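Local coordinates for putative sugar ABC transporter, substrate-binding protein (Clostridium phytofermentans, PDB 4WZZ), which probably captures sugar for an ABC importer as its substrate-binding component, and here holds L-rhamnose in the cleft between its two lobes, at residues 166-171 and 179-184; 172-177 and 267-272; 113-118 and 127-132; 138-143 and 307-312. All coordinates share one frame; numbering follows the deposited sequence.

Contact 1. Residues 166-171 and 179-184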
loop_
_atom_site.group_PDB
_atom_site.type_symbol
_atom_site.label_atom_id
_atom_site.label_comp_id
_atom_site.label_asym_id
_atom_site.label_seq_id
_atom_site.Cartn_x
_atom_site.Cartn_y
_atom_site.Cartn_z
ATOM N N ALA A 166 2.123 -14.113 2.783
ATOM C CA ALA A 166 0.899 -14.135 3.580
ATOM C C ALA A 166 -0.294 -14.388 2.675
ATOM O O ALA A 166 -1.178 -15.194 2.976
ATOM C CB ALA A 166 0.714 -12.798 4.315
ATOM N N LEU A 167 -0.351 -13.676 1.556
ATOM C CA LEU A 167 -1.468 -13.835 0.652
ATOM C C LEU A 167 -1.532 -15.211 0.016
ATOM O O LEU A 167 -2.601 -15.798 -0.077
ATOM C CB LEU A 167 -1.453 -12.719 -0.403
ATOM C CG LEU A 167 -1.739 -11.313 0.170
ATOM C CD1 LEU A 167 -1.629 -10.259 -0.900
ATOM C CD2 LEU A 167 -3.099 -11.255 0.851
HETATM N N MSE A 168 -0.394 -15.748 -0.417
HETATM C CA MSE A 168 -0.422 -17.076 -1.042
HETATM C C MSE A 168 -0.878 -18.122 -0.036
HETATM O O MSE A 168 -1.662 -19.008 -0.374
HETATM C CB MSE A 168 0.920 -17.475 -1.645
HETATM C CG MSE A 168 1.252 -16.775 -2.957
HETATM SE SE MSE A 168 -0.203 -16.860 -4.308
HETATM C CE MSE A 168 -0.605 -18.773 -4.212
ATOM N N ASP A 169 -0.377 -18.036 1.192
ATOM C CA ASP A 169 -0.775 -18.991 2.227
ATOM C C ASP A 169 -2.254 -18.830 2.545
ATOM O O ASP A 169 -2.942 -19.828 2.767
ATOM C CB ASP A 169 0.079 -18.843 3.489
ATOM C CG ASP A 169 1.502 -19.391 3.310
ATOM O OD1 ASP A 169 1.712 -20.238 2.411
ATOM O OD2 ASP A 169 2.418 -18.974 4.064
ATOM N N ALA A 170 -2.767 -17.594 2.519
ATOM C CA ALA A 170 -4.186 -17.369 2.704
ATOM C C ALA A 170 -5.001 -18.021 1.615
ATOM O O ALA A 170 -5.991 -18.708 1.881
ATOM C CB ALA A 170 -4.502 -15.872 2.767
ATOM N N ILE A 171 -4.592 -17.834 0.367
ATOM C CA ILE A 171 -5.323 -18.455 -0.740
ATOM C C ILE A 171 -5.323 -19.977 -0.607
ATOM O O ILE A 171 -6.349 -20.624 -0.780
ATOM C CB ILE A 171 -4.748 -18.017 -2.097
ATOM C CG1 ILE A 171 -4.992 -16.510 -2.333
ATOM C CG2 ILE A 171 -5.366 -18.818 -3.214
ATOM C CD1 ILE A 171 -3.900 -15.860 -3.173
ATOM N N GLY A 179 -7.759 -25.214 -6.570
ATOM C CA GLY A 179 -8.787 -24.463 -7.267
ATOM C C GLY A 179 -8.300 -23.206 -7.935
ATOM O O GLY A 179 -7.137 -22.808 -7.795
ATOM N N ASP A 180 -9.227 -22.565 -8.639
ATOM C CA ASP A 180 -8.931 -21.363 -9.389
ATOM C C ASP A 180 -9.023 -20.143 -8.498
ATOM O O ASP A 180 -9.854 -20.078 -7.579
ATOM C CB ASP A 180 -9.921 -21.197 -10.529
ATOM C CG ASP A 180 -9.799 -22.263 -11.596
ATOM O OD1 ASP A 180 -8.722 -22.867 -11.783
ATOM O OD2 ASP A 180 -10.816 -22.483 -12.267
ATOM N N TRP A 181 -8.154 -19.169 -8.746
ATOM C CA TRP A 181 -8.227 -17.916 -8.033
ATOM C C TRP A 181 -7.816 -16.797 -8.981
ATOM O O TRP A 181 -7.279 -17.039 -10.065
ATOM C CB TRP A 181 -7.378 -17.943 -6.762
ATOM C CG TRP A 181 -5.895 -18.090 -6.983
ATOM C CD1 TRP A 181 -5.221 -19.222 -7.335
ATOM C CD2 TRP A 181 -4.919 -17.059 -6.865
ATOM N NE1 TRP A 181 -3.874 -18.955 -7.425
ATOM C CE2 TRP A 181 -3.664 -17.638 -7.125
ATOM C CE3 TRP A 181 -4.983 -15.706 -6.528
ATOM C CZ2 TRP A 181 -2.482 -16.894 -7.102
ATOM C CZ3 TRP A 181 -3.817 -14.985 -6.470
ATOM C CH2 TRP A 181 -2.578 -15.579 -6.768
ATOM N N ALA A 182 -8.145 -15.574 -8.596
ATOM C CA ALA A 182 -7.853 -14.412 -9.416
ATOM C C ALA A 182 -7.372 -13.256 -8.551
ATOM O O ALA A 182 -7.667 -13.190 -7.366
ATOM C CB ALA A 182 -9.092 -13.984 -10.208
ATOM N N VAL A 183 -6.607 -12.357 -9.166
ATOM C CA VAL A 183 -6.210 -11.121 -8.510
ATOM C C VAL A 183 -7.054 -9.965 -9.021
ATOM O O VAL A 183 -7.206 -9.774 -10.233
ATOM C CB VAL A 183 -4.756 -10.773 -8.808
ATOM C CG1 VAL A 183 -4.421 -9.388 -8.268
ATOM C CG2 VAL A 183 -3.830 -11.879 -8.243
ATOM N N LEU A 184 -7.599 -9.197 -8.086
ATOM C CA LEU A 184 -8.219 -7.917 -8.399
ATOM C C LEU A 184 -7.264 -6.874 -7.851
ATOM O O LEU A 184 -7.166 -6.673 -6.632
ATOM C CB LEU A 184 -9.584 -7.773 -7.718
ATOM C CG LEU A 184 -10.238 -6.400 -7.844
ATOM C CD1 LEU A 184 -10.527 -6.091 -9.300
ATOM C CD2 LEU A 184 -11.538 -6.334 -7.014
#

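Contact 2. Residues 172-177 and 267-272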
loop_
_atom_site.group_PDB
_atom_site.type_symbol
_atom_site.label_atom_id
_atom_site.label_comp_id
_atom_site.label_asym_id
_atom_site.label_seq_id
_atom_site.Cartn_x
_atom_site.Cartn_y
_atom_site.Cartn_z
ATOM N N LEU A 172 -4.169 -20.539 -0.270
ATOM C CA LEU A 172 -4.039 -21.979 -0.158
ATOM C C LEU A 172 -4.987 -22.515 0.925
ATOM O O LEU A 172 -5.608 -23.555 0.766
ATOM C CB LEU A 172 -2.589 -22.357 0.156
ATOM C CG LEU A 172 -2.334 -23.864 0.261
ATOM C CD1 LEU A 172 -2.550 -24.542 -1.085
ATOM C CD2 LEU A 172 -0.939 -24.131 0.775
ATOM N N ASP A 173 -5.054 -21.800 2.040
ATOM C CA ASP A 173 -5.898 -22.184 3.165
ATOM C C ASP A 173 -7.368 -22.054 2.811
ATOM O O ASP A 173 -8.144 -23.007 2.903
ATOM C CB ASP A 173 -5.565 -21.286 4.360
ATOM C CG ASP A 173 -6.443 -21.564 5.566
ATOM O OD1 ASP A 173 -6.832 -22.739 5.785
ATOM O OD2 ASP A 173 -6.724 -20.611 6.311
ATOM N N ILE A 174 -7.751 -20.853 2.385
ATOM C CA ILE A 174 -9.146 -20.522 2.169
ATOM C C ILE A 174 -9.773 -21.318 1.008
ATOM O O ILE A 174 -10.967 -21.623 1.031
ATOM C CB ILE A 174 -9.282 -18.994 1.963
ATOM C CG1 ILE A 174 -8.876 -18.266 3.250
ATOM C CG2 ILE A 174 -10.666 -18.635 1.535
ATOM C CD1 ILE A 174 -8.536 -16.781 3.014
ATOM N N SER A 175 -8.971 -21.672 0.007
ATOM C CA SER A 175 -9.450 -22.440 -1.132
ATOM C C SER A 175 -9.677 -23.891 -0.761
ATOM O O SER A 175 -10.282 -24.617 -1.530
ATOM C CB SER A 175 -8.433 -22.407 -2.278
ATOM O OG SER A 175 -7.221 -23.039 -1.864
ATOM N N GLY A 176 -9.154 -24.329 0.379
ATOM C CA GLY A 176 -9.150 -25.747 0.715
ATOM C C GLY A 176 -7.981 -26.526 0.130
ATOM O O GLY A 176 -7.902 -27.749 0.270
ATOM N N GLY A 177 -7.063 -25.831 -0.539
ATOM C CA GLY A 177 -5.844 -26.450 -1.012
ATOM C C GLY A 177 -5.727 -26.584 -2.521
ATOM O O GLY A 177 -4.688 -26.997 -3.022
ATOM N N LYS A 267 -19.647 -19.399 -1.263
ATOM C CA LYS A 267 -19.045 -20.129 -2.388
ATOM C C LYS A 267 -17.736 -19.538 -2.903
ATOM O O LYS A 267 -16.813 -20.275 -3.280
ATOM C CB LYS A 267 -20.020 -20.173 -3.579
ATOM C CG LYS A 267 -21.341 -20.800 -3.288
ATOM C CD LYS A 267 -21.200 -22.199 -2.737
ATOM C CE LYS A 267 -20.699 -23.177 -3.779
ATOM N NZ LYS A 267 -21.172 -24.560 -3.459
ATOM N N VAL A 268 -17.651 -18.213 -2.964
ATOM C CA VAL A 268 -16.443 -17.553 -3.409
ATOM C C VAL A 268 -15.923 -16.769 -2.234
ATOM O O VAL A 268 -16.635 -15.917 -1.676
ATOM C CB VAL A 268 -16.708 -16.566 -4.574
ATOM C CG1 VAL A 268 -15.418 -15.867 -4.998
ATOM C CG2 VAL A 268 -17.355 -17.294 -5.752
ATOM N N LYS A 269 -14.696 -17.071 -1.837
ATOM C CA LYS A 269 -14.096 -16.421 -0.713
ATOM C C LYS A 269 -13.153 -15.319 -1.187
ATOM O O LYS A 269 -12.758 -15.238 -2.367
ATOM C CB LYS A 269 -13.370 -17.425 0.168
ATOM C CG LYS A 269 -14.276 -18.491 0.813
ATOM C CD LYS A 269 -15.362 -17.836 1.671
ATOM C CE LYS A 269 -16.120 -18.813 2.496
ATOM N NZ LYS A 269 -17.107 -18.101 3.342
ATOM N N LEU A 270 -12.835 -14.446 -0.249
ATOM C CA LEU A 270 -12.141 -13.207 -0.543
ATOM C C LEU A 270 -11.024 -13.006 0.476
ATOM O O LEU A 270 -11.235 -13.191 1.661
ATOM C CB LEU A 270 -13.122 -12.047 -0.440
ATOM C CG LEU A 270 -12.601 -10.631 -0.697
ATOM C CD1 LEU A 270 -12.069 -10.500 -2.111
ATOM C CD2 LEU A 270 -13.711 -9.629 -0.431
ATOM N N THR A 271 -9.846 -12.634 -0.001
ATOM C CA THR A 271 -8.795 -12.146 0.876
ATOM C C THR A 271 -8.039 -11.032 0.148
ATOM O O THR A 271 -8.404 -10.626 -0.961
ATOM C CB THR A 271 -7.870 -13.267 1.385
ATOM O OG1 THR A 271 -7.048 -12.782 2.453
ATOM C CG2 THR A 271 -6.993 -13.814 0.277
ATOM N N GLY A 272 -7.019 -10.509 0.804
ATOM C CA GLY A 272 -6.291 -9.378 0.264
ATOM C C GLY A 272 -5.790 -8.427 1.320
ATOM O O GLY A 272 -5.467 -8.832 2.441
#

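Contact 3. Residues 113-118 and 127-132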
loop_
_atom_site.group_PDB
_atom_site.type_symbol
_atom_site.label_atom_id
_atom_site.label_comp_id
_atom_site.label_asym_id
_atom_site.label_seq_id
_atom_site.Cartn_x
_atom_site.Cartn_y
_atom_site.Cartn_z
ATOM N N ASP A 113 10.215 21.984 0.616
ATOM C CA ASP A 113 11.548 21.484 0.928
ATOM C C ASP A 113 11.678 19.981 0.707
ATOM O O ASP A 113 12.789 19.462 0.492
ATOM C CB ASP A 113 11.884 21.833 2.385
ATOM C CG ASP A 113 11.857 23.329 2.640
ATOM O OD1 ASP A 113 12.747 24.020 2.101
ATOM O OD2 ASP A 113 10.975 23.817 3.383
ATOM N N CYS A 114 10.548 19.282 0.767
ATOM C CA CYS A 114 10.542 17.830 0.694
ATOM C C CYS A 114 9.252 17.370 0.044
ATOM O O CYS A 114 8.201 17.971 0.256
ATOM C CB CYS A 114 10.671 17.262 2.101
ATOM S SG CYS A 114 10.667 15.466 2.187
ATOM N N ILE A 115 9.357 16.342 -0.789
ATOM C CA ILE A 115 8.197 15.667 -1.368
ATOM C C ILE A 115 8.238 14.198 -0.968
ATOM O O ILE A 115 9.262 13.533 -1.125
ATOM C CB ILE A 115 8.195 15.796 -2.912
ATOM C CG1 ILE A 115 7.921 17.242 -3.310
ATOM C CG2 ILE A 115 7.153 14.856 -3.563
ATOM C CD1 ILE A 115 8.032 17.484 -4.784
ATOM N N ALA A 116 7.127 13.708 -0.425
ATOM C CA ALA A 116 6.964 12.294 -0.126
ATOM C C ALA A 116 5.871 11.805 -1.051
ATOM O O ALA A 116 4.774 12.342 -1.027
ATOM C CB ALA A 116 6.554 12.094 1.336
ATOM N N ILE A 117 6.166 10.800 -1.866
ATOM C CA ILE A 117 5.216 10.389 -2.885
ATOM C C ILE A 117 4.950 8.881 -2.932
ATOM O O ILE A 117 5.860 8.068 -2.822
ATOM C CB ILE A 117 5.643 10.917 -4.247
ATOM C CG1 ILE A 117 4.587 10.581 -5.302
ATOM C CG2 ILE A 117 7.041 10.414 -4.628
ATOM C CD1 ILE A 117 4.596 11.532 -6.491
ATOM N N ALA A 118 3.668 8.548 -3.081
ATOM C CA ALA A 118 3.204 7.180 -3.285
ATOM C C ALA A 118 2.899 7.037 -4.764
ATOM O O ALA A 118 1.886 7.550 -5.257
ATOM C CB ALA A 118 1.965 6.908 -2.463
ATOM N N PRO A 127 10.961 12.325 -14.589
ATOM C CA PRO A 127 11.365 13.683 -14.983
ATOM C C PRO A 127 10.929 14.768 -13.992
ATOM O O PRO A 127 11.735 15.641 -13.660
ATOM C CB PRO A 127 10.667 13.877 -16.330
ATOM C CG PRO A 127 10.525 12.503 -16.874
ATOM C CD PRO A 127 10.287 11.612 -15.688
ATOM N N ALA A 128 9.687 14.719 -13.522
ATOM C CA ALA A 128 9.210 15.754 -12.614
ATOM C C ALA A 128 9.949 15.696 -11.279
ATOM O O ALA A 128 10.294 16.737 -10.701
ATOM C CB ALA A 128 7.720 15.635 -12.411
ATOM N N LEU A 129 10.205 14.478 -10.796
ATOM C CA LEU A 129 10.876 14.305 -9.517
ATOM C C LEU A 129 12.348 14.669 -9.616
ATOM O O LEU A 129 12.947 15.159 -8.651
ATOM C CB LEU A 129 10.707 12.877 -9.000
ATOM C CG LEU A 129 9.264 12.530 -8.624
ATOM C CD1 LEU A 129 9.174 11.062 -8.192
ATOM C CD2 LEU A 129 8.740 13.479 -7.528
ATOM N N THR A 130 12.935 14.425 -10.778
ATOM C CA THR A 130 14.310 14.856 -11.005
ATOM C C THR A 130 14.374 16.385 -11.007
ATOM O O THR A 130 15.294 16.969 -10.436
ATOM C CB THR A 130 14.858 14.291 -12.319
ATOM O OG1 THR A 130 14.902 12.865 -12.231
ATOM C CG2 THR A 130 16.269 14.807 -12.591
ATOM N N GLU A 131 13.395 17.027 -11.639
ATOM C CA GLU A 131 13.314 18.489 -11.633
ATOM C C GLU A 131 13.200 18.994 -10.197
ATOM O O GLU A 131 13.799 20.003 -9.840
ATOM C CB GLU A 131 12.125 18.981 -12.471
ATOM C CG GLU A 131 11.899 20.498 -12.426
ATOM C CD GLU A 131 13.091 21.312 -12.959
ATOM O OE1 GLU A 131 14.023 20.724 -13.556
ATOM O OE2 GLU A 131 13.097 22.550 -12.769
ATOM N N ALA A 132 12.411 18.305 -9.380
ATOM C CA ALA A 132 12.291 18.659 -7.964
ATOM C C ALA A 132 13.666 18.584 -7.305
ATOM O O ALA A 132 14.081 19.496 -6.582
ATOM C CB ALA A 132 11.306 17.728 -7.247
#

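Contact 4. Residues 138-143 and 307-312. With RAM (alpha-L-rhamnopyranose), chain B.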
loop_
_atom_site.group_PDB
_atom_site.type_symbol
_atom_site.label_atom_id
_atom_site.label_comp_id
_atom_site.label_asym_id
_atom_site.label_seq_id
_atom_site.Cartn_x
_atom_site.Cartn_y
_atom_site.Cartn_z
ATOM N N HIS A 138 14.218 17.486 -1.419
ATOM C CA HIS A 138 14.396 16.101 -1.009
ATOM C C HIS A 138 13.203 15.291 -1.473
ATOM O O HIS A 138 12.070 15.635 -1.161
ATOM C CB HIS A 138 14.490 16.002 0.512
ATOM C CG HIS A 138 15.692 16.691 1.084
ATOM N ND1 HIS A 138 16.894 16.050 1.267
ATOM C CD2 HIS A 138 15.865 17.957 1.525
ATOM C CE1 HIS A 138 17.772 16.902 1.771
ATOM N NE2 HIS A 138 17.171 18.066 1.944
ATOM N N VAL A 139 13.454 14.207 -2.199
ATOM C CA VAL A 139 12.352 13.326 -2.594
ATOM C C VAL A 139 12.417 11.995 -1.850
ATOM O O VAL A 139 13.439 11.308 -1.875
ATOM C CB VAL A 139 12.337 13.067 -4.104
ATOM C CG1 VAL A 139 11.173 12.118 -4.456
ATOM C CG2 VAL A 139 12.210 14.367 -4.870
ATOM N N LEU A 140 11.313 11.649 -1.202
ATOM C CA LEU A 140 11.147 10.388 -0.486
ATOM C C LEU A 140 9.911 9.714 -1.084
ATOM O O LEU A 140 9.025 10.387 -1.597
ATOM C CB LEU A 140 10.927 10.687 1.004
ATOM C CG LEU A 140 10.553 9.568 1.958
ATOM C CD1 LEU A 140 11.154 9.815 3.317
ATOM C CD2 LEU A 140 9.028 9.440 2.055
ATOM N N SER A 141 9.867 8.390 -1.054
ATOM C CA SER A 141 8.696 7.692 -1.552
ATOM C C SER A 141 8.154 6.834 -0.418
ATOM O O SER A 141 8.918 6.408 0.446
ATOM C CB SER A 141 9.107 6.868 -2.775
ATOM O OG SER A 141 8.039 6.153 -3.330
ATOM N N LEU A 142 6.833 6.612 -0.410
ATOM C CA LEU A 142 6.184 5.734 0.559
ATOM C C LEU A 142 5.044 4.984 -0.122
ATOM O O LEU A 142 4.509 5.448 -1.131
ATOM C CB LEU A 142 5.643 6.481 1.790
ATOM C CG LEU A 142 4.325 7.255 1.660
ATOM C CD1 LEU A 142 3.831 7.738 3.016
ATOM C CD2 LEU A 142 4.480 8.431 0.712
ATOM N N ASP A 143 4.681 3.840 0.459
ATOM C CA ASP A 143 3.479 3.066 0.075
ATOM C C ASP A 143 3.662 2.369 -1.265
ATOM O O ASP A 143 3.482 1.148 -1.377
ATOM C CB ASP A 143 2.241 3.972 0.056
ATOM C CG ASP A 143 0.967 3.231 -0.284
ATOM O OD1 ASP A 143 0.723 2.150 0.287
ATOM O OD2 ASP A 143 0.213 3.765 -1.114
ATOM N N ALA A 307 7.137 10.580 7.627
ATOM C CA ALA A 307 7.381 11.940 8.102
ATOM C C ALA A 307 8.690 12.016 8.891
ATOM O O ALA A 307 9.486 12.929 8.679
ATOM C CB ALA A 307 6.202 12.452 8.949
ATOM N N TYR A 308 8.927 11.071 9.798
ATOM C CA TYR A 308 10.186 11.087 10.545
ATOM C C TYR A 308 11.379 11.001 9.596
ATOM O O TYR A 308 12.402 11.690 9.780
ATOM C CB TYR A 308 10.241 9.963 11.579
ATOM C CG TYR A 308 9.339 10.189 12.767
ATOM C CD1 TYR A 308 9.513 11.290 13.592
ATOM C CD2 TYR A 308 8.312 9.295 13.072
ATOM C CE1 TYR A 308 8.694 11.504 14.683
ATOM C CE2 TYR A 308 7.494 9.497 14.163
ATOM C CZ TYR A 308 7.691 10.602 14.970
ATOM O OH TYR A 308 6.880 10.827 16.058
ATOM N N ALA A 309 11.263 10.155 8.574
ATOM C CA ALA A 309 12.345 9.964 7.617
ATOM C C ALA A 309 12.526 11.209 6.753
ATOM O O ALA A 309 13.659 11.604 6.438
ATOM C CB ALA A 309 12.091 8.723 6.746
ATOM N N SER A 310 11.414 11.855 6.402
ATOM C CA SER A 310 11.466 13.097 5.649
ATOM C C SER A 310 12.214 14.180 6.437
ATOM O O SER A 310 13.064 14.886 5.902
ATOM C CB SER A 310 10.051 13.604 5.373
ATOM O OG SER A 310 9.355 12.694 4.540
ATOM N N ILE A 311 11.864 14.327 7.711
ATOM C CA ILE A 311 12.525 15.316 8.561
ATOM C C ILE A 311 14.001 14.986 8.670
ATOM O O ILE A 311 14.839 15.890 8.697
ATOM C CB ILE A 311 11.909 15.373 9.957
ATOM C CG1 ILE A 311 10.461 15.878 9.865
ATOM C CG2 ILE A 311 12.714 16.326 10.863
ATOM C CD1 ILE A 311 9.663 15.711 11.138
ATOM N N SER A 312 14.320 13.692 8.720
ATOM C CA SER A 312 15.712 13.258 8.860
ATOM C C SER A 312 16.537 13.596 7.622
ATOM O O SER A 312 17.691 14.010 7.739
ATOM C CB SER A 312 15.781 11.769 9.174
ATOM O OG SER A 312 15.218 11.514 10.447
HETATM C C1 RAM B . -4.862 0.953 -1.679
HETATM C C2 RAM B . -3.687 1.658 -2.344
HETATM C C3 RAM B . -2.404 1.562 -1.517
HETATM C C4 RAM B . -2.155 0.130 -1.054
HETATM C C5 RAM B . -3.402 -0.437 -0.378
HETATM C C6 RAM B . -3.222 -1.897 0.003
HETATM O O1 RAM B . -5.259 1.689 -0.575
HETATM O O2 RAM B . -3.534 1.050 -3.589
HETATM O O3 RAM B . -1.348 2.071 -2.327
HETATM O O4 RAM B . -1.056 0.103 -0.161
HETATM O O5 RAM B . -4.516 -0.344 -1.224
#

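Contact 1. Residues 166-171 and 179-184
The CG of Trp-181 sits between its own backbone N and carbonyl carbon (chi1 64°), which lifts the indole off strand 179-185 to meet Ile-171, whose CG1 lies beside the backbone N and leaves CG2 anti to it. Both branches of the isoleucine therefore reach the ring system. The CD1 methyl of Ile-171 rests over the benzenoid half, 3.7 Å from the centroid of the six-membered ring of Trp-181 and 22° off its normal, a CH-pi contact displaced toward the rim. There Ile-171 CD1 comes within 3.4 Å of Trp-181 CZ3. The other branch takes the base of the indole: Ile-171 CG2 lies 3.9 Å from Trp-181 CG. A beta-branched residue suits this place because two methyl ends can share one broad aromatic surface.

Helix 160-174 here packs on one face of the four-stranded parallel sheet of the second lobe, an alpha/beta layer of the periplasmic-binding-protein fold, with helix 191-203 beside it on the same face. One turn earlier in the helix, Met-168, present as selenomethionine, is bent at chi2 and chi3, which brings its SE to 3.6 Å from Trp-181 CZ2. This Met-aromatic contact is oblique, SE standing 48° off the normal of the six-membered ring of Trp-181 at 4.4 Å from its centroid, and the CE methyl touches CZ2 as well. The flexible selenoether chain also packs on Met-200 and Val-203, while Leu-214 of the neighbouring strand borders Trp-181.

Contact 2. Residues 172-177 and 267-272
Where the C-terminal part of helix 160-174 passes the edge strand 269-272 of a parallel sheet, Ile-174 makes the whole contact, meeting Lys-269 and Thr-271. These two residues are two apart in the strand, with Leu-270 between them pointing away, and present their side chains to the same helix. Ile-174 divides its branches between them. The isoleucine and lysine side chains cross at about a right angle, and the CG2 methyl of Ile-174, anti to the backbone N, presses to 3.3 Å from Lys-269 CB, tighter than ordinary van der Waals contact. Lys-269 CG is next, 3.7 Å from Ile-174 CG2. On the other branch, Ile-174 CD1 lies 3.9 Å from Thr-271 CB.

Lysine suits this place because its inner methylenes are apolar enough to receive the methyl, while the chain, bent at chi2, leads the ammonium group away to the carbonyls of Ser-265 and His-289. Thr-271 is likewise two-sided: its OG1 lies anti to the backbone N (chi1 -168°) and bonds to Tyr-293 O, leaving its carbon side to the isoleucine.

Just past Ile-174 the chain turns. Gly-176 has positive phi, a conformation that favours glycine, and Gly-176 N bonds to Asp-173 O at 3.0 Å. Ser-175 OG accepts from Gly-177 N at 3.1 Å with an N-H...O angle of 156°, forming an ST turn. The last turn of a helix leaning on an edge strand, followed by a glycine turn, is a piece of the layered, Rossmann-like alpha/beta lobe of periplasmic binding proteins.

Contact 3. Residues 113-118 and 127-132
Leu-129 is the main bump on the helix side, and its fork sits over the gap between Ile-115 and Ile-117 on strand 114-117, one methyl facing the CG2 of each isoleucine. Leu-129 CD2 looks toward Ile-115 CG2 at 4.5 Å, and Leu-129 CD1 toward Ile-117 CG2 at 4.2 Å. Although its CB does not point straight at the strand, the fork of the leucine reaches in.

The second fit runs the other way. Ile-115 keeps CG1 beside its backbone N (chi1 -69°) and extends CD1 toward the helix, where Ala-132 offers only a shallow methyl; Ile-115 CD1 and Ala-132 CB stand 4.1 Å apart. Alanine suits this place because its small side chain makes room for the long arm of the isoleucine, just as leucine one turn before it is long enough to meet the isoleucine methyls across a spacing of 10.5 Å between the segment axes. None of these contacts is tight, and strand and helix run nearly antiparallel, at 155°.

The isoleucines also serve a second helix on this face, 97-110, with Ile-115 touching Ala-107 and Ile-117 touching Ile-104. With strand 138-142 joining 114-117 as its parallel neighbour, helix 126-134 is the connecting helix of a beta-alpha-beta crossover, the repeating unit of the Rossmann-like first lobe.

Contact 4. Residues 138-143 and 307-312
Ser-310 OG is gripped by Ala-306 O one turn back in its helix and by Tyr-76 OH, and across the contact it also meets the CD1 methyl of Leu-140 at 3.6 Å. Leu-140 CD1 also lies 3.7 Å from Ala-309 CB. With CG anti to its backbone N (chi1 172°), Leu-140 extends its fork toward a part of the helix where a small alanine and serine let the strand come close, and the serine hydroxyl can be buried because its bonds are met. Farther along, Ser-312 OG folds back to Tyr-308 O at 2.9 Å, while Ser-312 N reaches the same oxygen from the other face of its plane.

Helix 299-315 lies on the face of the first lobe's sheet opposite helix 126-134, completing the three-layer alpha/beta sandwich. Strand 138-142 then runs out at the cleft, and Asp-143 follows it, binding rhamnose with both carboxylate oxygens: RAM O3 donates to OD2 of Asp-143 at 2.6 Å, and RAM O4 to its OD1 at 2.7 Å. OD1 is also hydrogen-bonded to Tyr-68 and Gln-157, themselves residues of the rhamnose pocket, which probably helps fix the carboxylate's rotation.

In the fold
From the N terminus, contact 3 closes first, a short loop within one beta-alpha-beta unit of the first lobe. Contact 4 opens on the very next strand and closes only at helix 299-315, where the chain has come back from the second lobe. Contacts 1 and 2 both fall within that long excursion and cross: helix 160-174 serves both, reaching strand 179-185 nearby and the far strand 269-272 of the same sheet. Contacts 3 and 4 are joined by neighbouring strands, Ile-115 O lying 2.8 Å from Leu-140 N. The centres of contacts 1 and 3 are about 35 Å apart, in different lobes, and rhamnose bonds to residues of both lobes.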